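Local structure of arginine phosphatase Ywle (Geobacillus stearothermophilus, 4PIC) at residues Leu68-Ile73 and Phe94-Asp99; Arg4-Cys9 and Asp74-Val79; Val33-Val38 and Ala61-Ser66. The protein removes the phosphate from phosphoarginine residues of proteins by hydrolysis, probably counteracting the arginine kinase McsB, and is almost inactive on phosphotyrosine peptides. All blocks are in the same frame, centred on the assembly; numbering follows the deposited sequence.

Contact 1: residues Leu68-Ile73 and Phe94-Asp99; sequences LKKEHI and FPEAKD
L68 and the first turn of helix 70-75 meet F94, where helix 84-93 has just ended; the two helices lie on one side of the parallel sheet in the α/β fold of the low molecular weight phosphatases. L68 approaches the ring loosely, CG standing 4.3 Å from F94 CE2; the residue also packs on L6, V8 and I90 and, across the dimer, on F39 of the second subunit. K69, the N-cap residue, has its CB pointing away and meets the ring with backbone instead, its carbonyl carbon near F94 CZ. Its N-H is taken by the imidazole of H72, whose ND1 accepts within the ring plane at 3.0 Å from K69 N, so that the side chain of the third helical residue turns back to the N-cap backbone. K70 touches the ring with its backbone N, 3.7 Å from F94 CZ. Beyond CB the chain sets off anti to that N (chi1 170°) and bends at chi2, carrying the ammonium group to E96. There NZ forms a salt bridge to OE2 of E96, modelled as unusually short at 2.5 Å, reaching the anti side of the carboxylate slightly out of its plane; D74 gives the same ammonium group a second acidic partner. I73, one turn on, supplies the apolar centre by splitting its two branches between two partners. Its CG2 methyl abuts CB of A97 at 3.6 Å, while CG1 sits over a face of F94 in a CH-π contact, 3.9 Å from the ring centroid and 18° off the normal.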
loop_
_atom_site.group_PDB
_atom_site.type_symbol
_atom_site.label_atom_id
_atom_site.label_comp_id
_atom_site.label_asym_id
_atom_site.label_seq_id
_atom_site.Cartn_x
_atom_site.Cartn_y
_atom_site.Cartn_z
ATOM N N LEU A 68 -0.923 -9.119 2.960
ATOM C CA LEU A 68 -2.242 -9.392 2.419
ATOM C C LEU A 68 -2.167 -9.910 0.990
ATOM O O LEU A 68 -1.593 -9.258 0.112
ATOM C CB LEU A 68 -3.098 -8.127 2.461
ATOM C CG LEU A 68 -4.491 -8.238 1.855
ATOM C CD1 LEU A 68 -5.318 -9.264 2.620
ATOM C CD2 LEU A 68 -5.188 -6.883 1.865
ATOM N N LYS A 69 -2.760 -11.075 0.769
ATOM C CA LYS A 69 -2.763 -11.703 -0.545
ATOM C C LYS A 69 -4.160 -12.155 -0.927
ATOM O O LYS A 69 -5.056 -12.203 -0.083
ATOM C CB LYS A 69 -1.791 -12.886 -0.568
ATOM C CG LYS A 69 -0.336 -12.487 -0.391
ATOM C CD LYS A 69 0.609 -13.568 -0.892
ATOM C CE LYS A 69 2.007 -13.016 -1.130
ATOM N NZ LYS A 69 2.626 -12.498 0.124
ATOM N N LYS A 70 -4.335 -12.485 -2.206
ATOM C CA LYS A 70 -5.588 -12.994 -2.745
ATOM C C LYS A 70 -6.186 -14.090 -1.862
ATOM O O LYS A 70 -7.390 -14.126 -1.622
ATOM C CB LYS A 70 -5.333 -13.517 -4.165
ATOM C CG LYS A 70 -6.473 -14.290 -4.789
ATOM C CD LYS A 70 -7.664 -13.395 -5.051
ATOM C CE LYS A 70 -8.714 -14.129 -5.882
ATOM N NZ LYS A 70 -10.021 -13.419 -5.879
ATOM N N GLU A 71 -5.323 -14.959 -1.354
ATOM C CA GLU A 71 -5.750 -16.078 -0.533
ATOM C C GLU A 71 -6.469 -15.627 0.743
ATOM O O GLU A 71 -7.421 -16.271 1.177
ATOM C CB GLU A 71 -4.553 -16.970 -0.203
ATOM C CG GLU A 71 -4.019 -17.782 -1.396
ATOM C CD GLU A 71 -3.523 -16.923 -2.565
ATOM O OE1 GLU A 71 -2.806 -15.921 -2.335
ATOM O OE2 GLU A 71 -3.862 -17.253 -3.725
ATOM N N HIS A 72 -6.021 -14.524 1.337
ATOM C CA HIS A 72 -6.678 -13.991 2.537
ATOM C C HIS A 72 -8.039 -13.428 2.175
ATOM O O HIS A 72 -9.001 -13.546 2.935
ATOM C CB HIS A 72 -5.879 -12.839 3.150
ATOM C CG HIS A 72 -4.544 -13.223 3.689
ATOM N ND1 HIS A 72 -3.367 -12.850 3.077
ATOM C CD2 HIS A 72 -4.189 -13.896 4.809
ATOM C CE1 HIS A 72 -2.343 -13.296 3.784
ATOM N NE2 HIS A 72 -2.816 -13.932 4.841
ATOM N N ILE A 73 -8.103 -12.763 1.030
ATOM C CA ILE A 73 -9.338 -12.172 0.539
ATOM C C ILE A 73 -10.399 -13.248 0.303
ATOM O O ILE A 73 -11.556 -13.093 0.710
ATOM C CB ILE A 73 -9.085 -11.384 -0.760
ATOM C CG1 ILE A 73 -8.112 -10.228 -0.506
ATOM C CG2 ILE A 73 -10.396 -10.893 -1.365
ATOM C CD1 ILE A 73 -8.656 -9.151 0.419
ATOM N N PHE A 94 -8.185 -5.489 -5.082
ATOM C CA PHE A 94 -9.014 -6.686 -5.159
ATOM C C PHE A 94 -10.493 -6.324 -5.338
ATOM O O PHE A 94 -11.279 -6.415 -4.389
ATOM C CB PHE A 94 -8.864 -7.531 -3.886
ATOM C CG PHE A 94 -7.460 -8.002 -3.623
ATOM C CD1 PHE A 94 -6.885 -8.993 -4.407
ATOM C CD2 PHE A 94 -6.732 -7.475 -2.574
ATOM C CE1 PHE A 94 -5.589 -9.431 -4.157
ATOM C CE2 PHE A 94 -5.442 -7.910 -2.313
ATOM C CZ PHE A 94 -4.871 -8.890 -3.106
ATOM N N PRO A 95 -10.881 -5.928 -6.561
ATOM C CA PRO A 95 -12.258 -5.501 -6.845
ATOM C C PRO A 95 -13.292 -6.556 -6.473
ATOM O O PRO A 95 -14.419 -6.216 -6.109
ATOM C CB PRO A 95 -12.257 -5.296 -8.364
ATOM C CG PRO A 95 -10.852 -5.013 -8.707
ATOM C CD PRO A 95 -10.018 -5.822 -7.752
ATOM N N GLU A 96 -12.905 -7.824 -6.552
ATOM C CA GLU A 96 -13.808 -8.920 -6.206
ATOM C C GLU A 96 -14.182 -8.922 -4.715
ATOM O O GLU A 96 -15.126 -9.605 -4.308
ATOM C CB GLU A 96 -13.178 -10.259 -6.602
ATOM C CG GLU A 96 -11.935 -10.632 -5.775
ATOM C CD GLU A 96 -10.592 -10.188 -6.382
ATOM O OE1 GLU A 96 -10.469 -9.070 -6.935
ATOM O OE2 GLU A 96 -9.630 -10.979 -6.290
ATOM N N ALA A 97 -13.438 -8.157 -3.917
ATOM C CA ALA A 97 -13.672 -8.053 -2.474
ATOM C C ALA A 97 -14.644 -6.937 -2.074
ATOM O O ALA A 97 -14.920 -6.751 -0.888
ATOM C CB ALA A 97 -12.343 -7.853 -1.754
ATOM N N LYS A 98 -15.172 -6.202 -3.049
ATOM C CA LYS A 98 -15.893 -4.962 -2.764
ATOM C C LYS A 98 -17.122 -5.142 -1.864
ATOM O O LYS A 98 -17.413 -4.291 -1.020
ATOM C CB LYS A 98 -16.282 -4.266 -4.072
ATOM C CG LYS A 98 -16.978 -2.931 -3.883
ATOM C CD LYS A 98 -16.941 -2.101 -5.157
ATOM C CE LYS A 98 -17.849 -0.886 -5.040
ATOM N NZ LYS A 98 -17.528 -0.073 -3.837
ATOM N N ASP A 99 -17.848 -6.243 -2.033
ATOM C CA ASP A 99 -19.081 -6.433 -1.288
ATOM C C ASP A 99 -18.827 -6.811 0.163
ATOM O O ASP A 99 -19.723 -6.691 0.998
ATOM C CB ASP A 99 -19.911 -7.529 -1.940
ATOM C CG ASP A 99 -19.271 -8.881 -1.793
ATOM O OD1 ASP A 99 -18.227 -9.115 -2.447
ATOM O OD2 ASP A 99 -19.788 -9.707 -1.007
#

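Contact 2: residues Arg4-Cys9 and Asp74-Val79; sequences RILFVC and DWATHV
Strands 3-9 and 78-81 run parallel, I5 beside H78 and L6 beside V79, with R4 O accepting from both T77 N at 2.8 Å and H78 N at 3.3 Å before L6 N donates an almost straight bond of 3.0 Å to H78 O. The forked acceptor marks the point where the chain leaves helix 70-75 and turns into strand 78-81. T77, just ahead of the strand, adds a side-chain bond: at chi1 60° its hydroxyl lies between backbone N and carbonyl carbon, where OG1 accepts from R4 N at 2.9 Å. The same oxygen shares a hydrogen bond of 2.7 Å with H78 ND1, which meets it in the imidazole plane. The side chain of R4 lies across W75. Its CB is pressed over the six-membered ring, 3.5 Å from the centroid, and CD reaches over the pyrrole side; K34 makes a cation-π contact with the other face, so the indole lies between the aliphatic part of R4 and a lysine. A bend at chi3 (-67°) then turns NE back to W75 O, a bond of 2.8 Å in the guanidinium plane. CG2 of T77 lies over one guanidinium face, and NH2 donates to a water that may in turn donate to W75 O. Further along, L6 CB packs on A76 CB, and V8 CG2 meets V79 CG1 at 3.8 Å. This is the central strand pair of a doubly wound parallel sheet, Rossmann-like, in which strand 3-9 runs out at the nucleophile C9, the first residue of the phosphate-binding loop with the C-X5-R signature of the low molecular weight phosphatases.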
loop_
_atom_site.group_PDB
_atom_site.type_symbol
_atom_site.label_atom_id
_atom_site.label_comp_id
_atom_site.label_asym_id
_atom_site.label_seq_id
_atom_site.Cartn_x
_atom_site.Cartn_y
_atom_site.Cartn_z
ATOM N N ARG A 4 -15.364 -15.595 9.028
ATOM C CA ARG A 4 -13.921 -15.502 8.883
ATOM C C ARG A 4 -13.543 -14.033 8.733
ATOM O O ARG A 4 -13.692 -13.431 7.662
ATOM C CB ARG A 4 -13.427 -16.362 7.713
ATOM C CG ARG A 4 -13.599 -17.868 7.975
ATOM C CD ARG A 4 -13.308 -18.723 6.741
ATOM N NE ARG A 4 -14.289 -18.514 5.679
ATOM C CZ ARG A 4 -15.443 -19.169 5.578
ATOM N NH1 ARG A 4 -15.777 -20.079 6.486
ATOM N NH2 ARG A 4 -16.271 -18.910 4.576
ATOM N N ILE A 5 -13.088 -13.465 9.844
ATOM C CA ILE A 5 -12.860 -12.032 9.947
ATOM C C ILE A 5 -11.389 -11.730 9.708
ATOM O O ILE A 5 -10.521 -12.250 10.409
ATOM C CB ILE A 5 -13.222 -11.525 11.350
ATOM C CG1 ILE A 5 -14.655 -11.936 11.723
ATOM C CG2 ILE A 5 -13.034 -10.018 11.440
ATOM C CD1 ILE A 5 -15.720 -11.468 10.750
ATOM N N LEU A 6 -11.118 -10.886 8.716
ATOM C CA LEU A 6 -9.766 -10.482 8.358
ATOM C C LEU A 6 -9.586 -8.993 8.633
ATOM O O LEU A 6 -10.235 -8.156 8.011
ATOM C CB LEU A 6 -9.530 -10.764 6.873
ATOM C CG LEU A 6 -8.147 -10.369 6.361
ATOM C CD1 LEU A 6 -7.089 -11.251 6.991
ATOM C CD2 LEU A 6 -8.089 -10.449 4.842
ATOM N N PHE A 7 -8.723 -8.663 9.589
ATOM C CA PHE A 7 -8.442 -7.257 9.884
ATOM C C PHE A 7 -7.222 -6.804 9.099
ATOM O O PHE A 7 -6.254 -7.549 8.990
ATOM C CB PHE A 7 -8.166 -7.034 11.369
ATOM C CG PHE A 7 -9.358 -7.251 12.256
ATOM C CD1 PHE A 7 -10.427 -6.366 12.227
ATOM C CD2 PHE A 7 -9.393 -8.310 13.146
ATOM C CE1 PHE A 7 -11.524 -6.551 13.066
ATOM C CE2 PHE A 7 -10.485 -8.496 13.990
ATOM C CZ PHE A 7 -11.543 -7.613 13.948
ATOM N N VAL A 8 -7.270 -5.594 8.555
ATOM C CA VAL A 8 -6.210 -5.131 7.656
ATOM C C VAL A 8 -5.714 -3.710 7.966
ATOM O O VAL A 8 -6.519 -2.794 8.125
ATOM C CB VAL A 8 -6.684 -5.177 6.187
ATOM C CG1 VAL A 8 -5.562 -4.692 5.258
ATOM C CG2 VAL A 8 -7.125 -6.582 5.796
ATOM N N CYS A 9 -4.392 -3.535 8.065
ATOM C CA CYS A 9 -3.764 -2.211 8.054
ATOM C C CYS A 9 -2.621 -2.259 7.053
ATOM O O CYS A 9 -2.689 -3.044 6.126
ATOM C CB CYS A 9 -3.323 -1.741 9.448
ATOM S SG CYS A 9 -2.123 -2.771 10.316
ATOM N N ASP A 74 -9.992 -14.354 -0.318
ATOM C CA ASP A 74 -10.908 -15.455 -0.597
ATOM C C ASP A 74 -11.325 -16.210 0.664
ATOM O O ASP A 74 -12.429 -16.746 0.731
ATOM C CB ASP A 74 -10.288 -16.431 -1.597
ATOM C CG ASP A 74 -10.101 -15.822 -2.965
ATOM O OD1 ASP A 74 -10.738 -14.785 -3.245
ATOM O OD2 ASP A 74 -9.322 -16.392 -3.760
ATOM N N TRP A 75 -10.438 -16.257 1.650
ATOM C CA TRP A 75 -10.740 -16.895 2.936
ATOM C C TRP A 75 -11.799 -16.118 3.722
ATOM O O TRP A 75 -12.723 -16.702 4.299
ATOM C CB TRP A 75 -9.456 -17.009 3.758
ATOM C CG TRP A 75 -9.626 -17.460 5.180
ATOM C CD1 TRP A 75 -9.607 -18.747 5.644
ATOM C CD2 TRP A 75 -9.788 -16.621 6.337
ATOM N NE1 TRP A 75 -9.761 -18.762 7.009
ATOM C CE2 TRP A 75 -9.884 -17.473 7.459
ATOM C CE3 TRP A 75 -9.881 -15.237 6.529
ATOM C CZ2 TRP A 75 -10.056 -16.985 8.757
ATOM C CZ3 TRP A 75 -10.053 -14.754 7.820
ATOM C CH2 TRP A 75 -10.144 -15.627 8.917
ATOM N N ALA A 76 -11.674 -14.796 3.718
ATOM C CA ALA A 76 -12.513 -13.935 4.551
ATOM C C ALA A 76 -13.982 -13.926 4.147
ATOM O O ALA A 76 -14.311 -13.914 2.960
ATOM C CB ALA A 76 -11.957 -12.513 4.532
ATOM N N THR A 77 -14.865 -13.941 5.146
ATOM C CA THR A 77 -16.254 -13.582 4.919
ATOM C C THR A 77 -16.406 -12.068 5.046
ATOM O O THR A 77 -17.277 -11.463 4.422
ATOM C CB THR A 77 -17.202 -14.285 5.907
ATOM O OG1 THR A 77 -16.862 -13.917 7.252
ATOM C CG2 THR A 77 -17.093 -15.802 5.763
ATOM N N HIS A 78 -15.555 -11.459 5.871
ATOM C CA HIS A 78 -15.575 -10.010 6.067
ATOM C C HIS A 78 -14.154 -9.506 6.174
ATOM O O HIS A 78 -13.370 -10.029 6.979
ATOM C CB HIS A 78 -16.306 -9.632 7.361
ATOM C CG HIS A 78 -17.714 -10.131 7.426
ATOM N ND1 HIS A 78 -18.024 -11.465 7.560
ATOM C CD2 HIS A 78 -18.894 -9.470 7.385
ATOM C CE1 HIS A 78 -19.336 -11.609 7.586
ATOM N NE2 HIS A 78 -19.889 -10.412 7.487
ATOM N N VAL A 79 -13.831 -8.499 5.371
ATOM C CA VAL A 79 -12.534 -7.848 5.436
ATOM C C VAL A 79 -12.770 -6.510 6.095
ATOM O O VAL A 79 -13.482 -5.659 5.562
ATOM C CB VAL A 79 -11.924 -7.660 4.043
ATOM C CG1 VAL A 79 -10.546 -7.004 4.159
ATOM C CG2 VAL A 79 -11.833 -9.008 3.321
HETATM O O HOH W 1 -15.412 -16.992 2.453
#

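Contact 3: residues Val33-Val38 and Ala61-Ser66; sequences VKSAGV and AAHRSS
G37 N donates to S66 O at 2.8 Å, the one direct hydrogen bond between the end of strand 31-37 and the loop leading to helix 70-75. That same carbonyl oxygen also lies 3.4 Å from A36 CA, a CA-H···O contact. The side chain of S66 shows how such a join is filled out by water. From its CA, CB comes up beside the strand, 4.1 Å from S35 O, with the methyl of A36 a little farther off. Chi1 of -50° sets OG beside the backbone N, and there it meets water rather than the strand itself. A water 2.7 Å from S66 OG lies 2.7 Å from S35 O and 2.8 Å from R64 O, able to donate to either, though more acceptors surround it than it has protons. A second water donates to S35 O and touches S66 OG only weakly. Nearer the middle of the strand, S35 OG meets the imidazole of H63 at its edge, 3.4 Å from CE1, but both residues bond to N12: S35 OG to its ND2 and H63 NE2 to its backbone O. S66 N adds a bond to N12 OD1. The chemistry is therefore that of a second shell: strand and loop hold an asparagine of the presumed substrate-binding loop through S35 OG, H63 NE2 and S66 N, consistent with a network that fixes the shape of that loop around the nucleophile C9.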
loop_
_atom_site.group_PDB
_atom_site.type_symbol
_atom_site.label_atom_id
_atom_site.label_comp_id
_atom_site.label_asym_id
_atom_site.label_seq_id
_atom_site.Cartn_x
_atom_site.Cartn_y
_atom_site.Cartn_z
ATOM N N VAL A 33 -10.395 -15.639 13.087
ATOM C CA VAL A 33 -9.801 -14.309 12.976
ATOM C C VAL A 33 -8.401 -14.394 12.375
ATOM O O VAL A 33 -7.604 -15.245 12.780
ATOM C CB VAL A 33 -9.679 -13.658 14.366
ATOM C CG1 VAL A 33 -9.281 -12.189 14.226
ATOM C CG2 VAL A 33 -10.984 -13.811 15.143
ATOM N N LYS A 34 -8.105 -13.513 11.417
ATOM C CA LYS A 34 -6.757 -13.349 10.892
ATOM C C LYS A 34 -6.510 -11.868 10.707
ATOM O O LYS A 34 -7.437 -11.057 10.755
ATOM C CB LYS A 34 -6.587 -14.057 9.540
ATOM C CG LYS A 34 -6.633 -15.587 9.579
ATOM C CD LYS A 34 -6.522 -16.166 8.159
ATOM C CE LYS A 34 -6.583 -17.694 8.142
ATOM N NZ LYS A 34 -5.296 -18.337 8.532
ATOM N N SER A 35 -5.254 -11.510 10.481
ATOM C CA SER A 35 -4.919 -10.153 10.082
ATOM C C SER A 35 -3.818 -10.182 9.039
ATOM O O SER A 35 -3.047 -11.155 8.937
ATOM C CB SER A 35 -4.514 -9.294 11.281
ATOM O OG SER A 35 -3.281 -9.725 11.820
ATOM N N ALA A 36 -3.768 -9.126 8.240
ATOM C CA ALA A 36 -2.728 -8.992 7.238
ATOM C C ALA A 36 -2.537 -7.522 6.934
ATOM O O ALA A 36 -3.339 -6.678 7.354
ATOM C CB ALA A 36 -3.090 -9.768 5.993
ATOM N N GLY A 37 -1.451 -7.217 6.231
ATOM C CA GLY A 37 -1.129 -5.846 5.882
ATOM C C GLY A 37 -1.030 -5.624 4.386
ATOM O O GLY A 37 -0.550 -6.483 3.645
ATOM N N VAL A 38 -1.520 -4.478 3.934
ATOM C CA VAL A 38 -1.451 -4.124 2.517
ATOM C C VAL A 38 -0.010 -4.072 1.976
ATOM O O VAL A 38 0.222 -4.357 0.811
ATOM C CB VAL A 38 -2.176 -2.776 2.288
ATOM C CG1 VAL A 38 -1.836 -2.185 0.943
ATOM C CG2 VAL A 38 -3.693 -2.959 2.450
ATOM N N ALA A 61 -0.749 -12.653 23.074
ATOM C CA ALA A 61 -0.927 -13.583 21.976
ATOM C C ALA A 61 0.271 -13.553 21.034
ATOM O O ALA A 61 0.957 -12.542 20.920
ATOM C CB ALA A 61 -2.191 -13.252 21.229
ATOM N N ALA A 62 0.519 -14.678 20.373
ATOM C CA ALA A 62 1.533 -14.742 19.337
ATOM C C ALA A 62 1.007 -14.026 18.100
ATOM O O ALA A 62 -0.135 -14.248 17.677
ATOM C CB ALA A 62 1.874 -16.192 19.015
ATOM N N HIS A 63 1.831 -13.153 17.533
ATOM C CA HIS A 63 1.508 -12.553 16.248
ATOM C C HIS A 63 2.708 -12.633 15.322
ATOM O O HIS A 63 3.836 -12.339 15.734
ATOM C CB HIS A 63 1.100 -11.088 16.389
ATOM C CG HIS A 63 0.880 -10.410 15.071
ATOM N ND1 HIS A 63 -0.210 -10.680 14.274
ATOM C CD2 HIS A 63 1.633 -9.513 14.391
ATOM C CE1 HIS A 63 -0.131 -9.961 13.167
ATOM N NE2 HIS A 63 0.974 -9.242 13.217
ATOM N N ARG A 64 2.452 -13.028 14.076
ATOM C CA ARG A 64 3.437 -12.938 12.998
ATOM C C ARG A 64 2.814 -12.137 11.874
ATOM O O ARG A 64 1.743 -12.501 11.388
ATOM C CB ARG A 64 3.776 -14.321 12.435
ATOM C CG ARG A 64 3.841 -15.448 13.446
ATOM C CD ARG A 64 5.249 -15.648 13.954
ATOM N NE ARG A 64 5.819 -14.407 14.469
ATOM C CZ ARG A 64 6.812 -14.346 15.345
ATOM N NH1 ARG A 64 7.354 -15.459 15.817
ATOM N NH2 ARG A 64 7.258 -13.168 15.755
ATOM N N SER A 65 3.479 -11.067 11.444
ATOM C CA SER A 65 2.934 -10.236 10.369
ATOM C C SER A 65 2.816 -11.012 9.058
ATOM O O SER A 65 3.593 -11.940 8.801
ATOM C CB SER A 65 3.775 -8.979 10.168
ATOM O OG SER A 65 5.057 -9.272 9.633
ATOM N N SER A 66 1.816 -10.651 8.257
ATOM C CA SER A 66 1.572 -11.289 6.969
ATOM C C SER A 66 1.240 -10.229 5.932
ATOM O O SER A 66 0.486 -9.300 6.210
ATOM C CB SER A 66 0.383 -12.253 7.047
ATOM O OG SER A 66 0.486 -13.139 8.142
HETATM O O HOH W 2 -0.782 -12.050 10.202
HETATM O O HOH W 3 -2.903 -13.914 7.753
#

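In the fold
From the N terminus, strand 3-9 opens contact 2, which closes only at 74-79, after 64 intervening residues. Within that span, contact 3 both opens at 33-38 and closes at 61-66, joining the edge strand next to strand 3-9 to the long loop before helix 70-75. Contact 1 starts at 68-73, just before contact 2 closes, and ends at 94-99, so these two cross and share helix 70-75. H72 CB packs on L6 CD2 between contacts 1 and 2, and probable strand bonds, V38 N to C9 O and K34 N to I5 O, join contacts 2 and 3. Together the contacts tie the sheet, two helices on one side of it, and the loop bordering the catalytic site into one body.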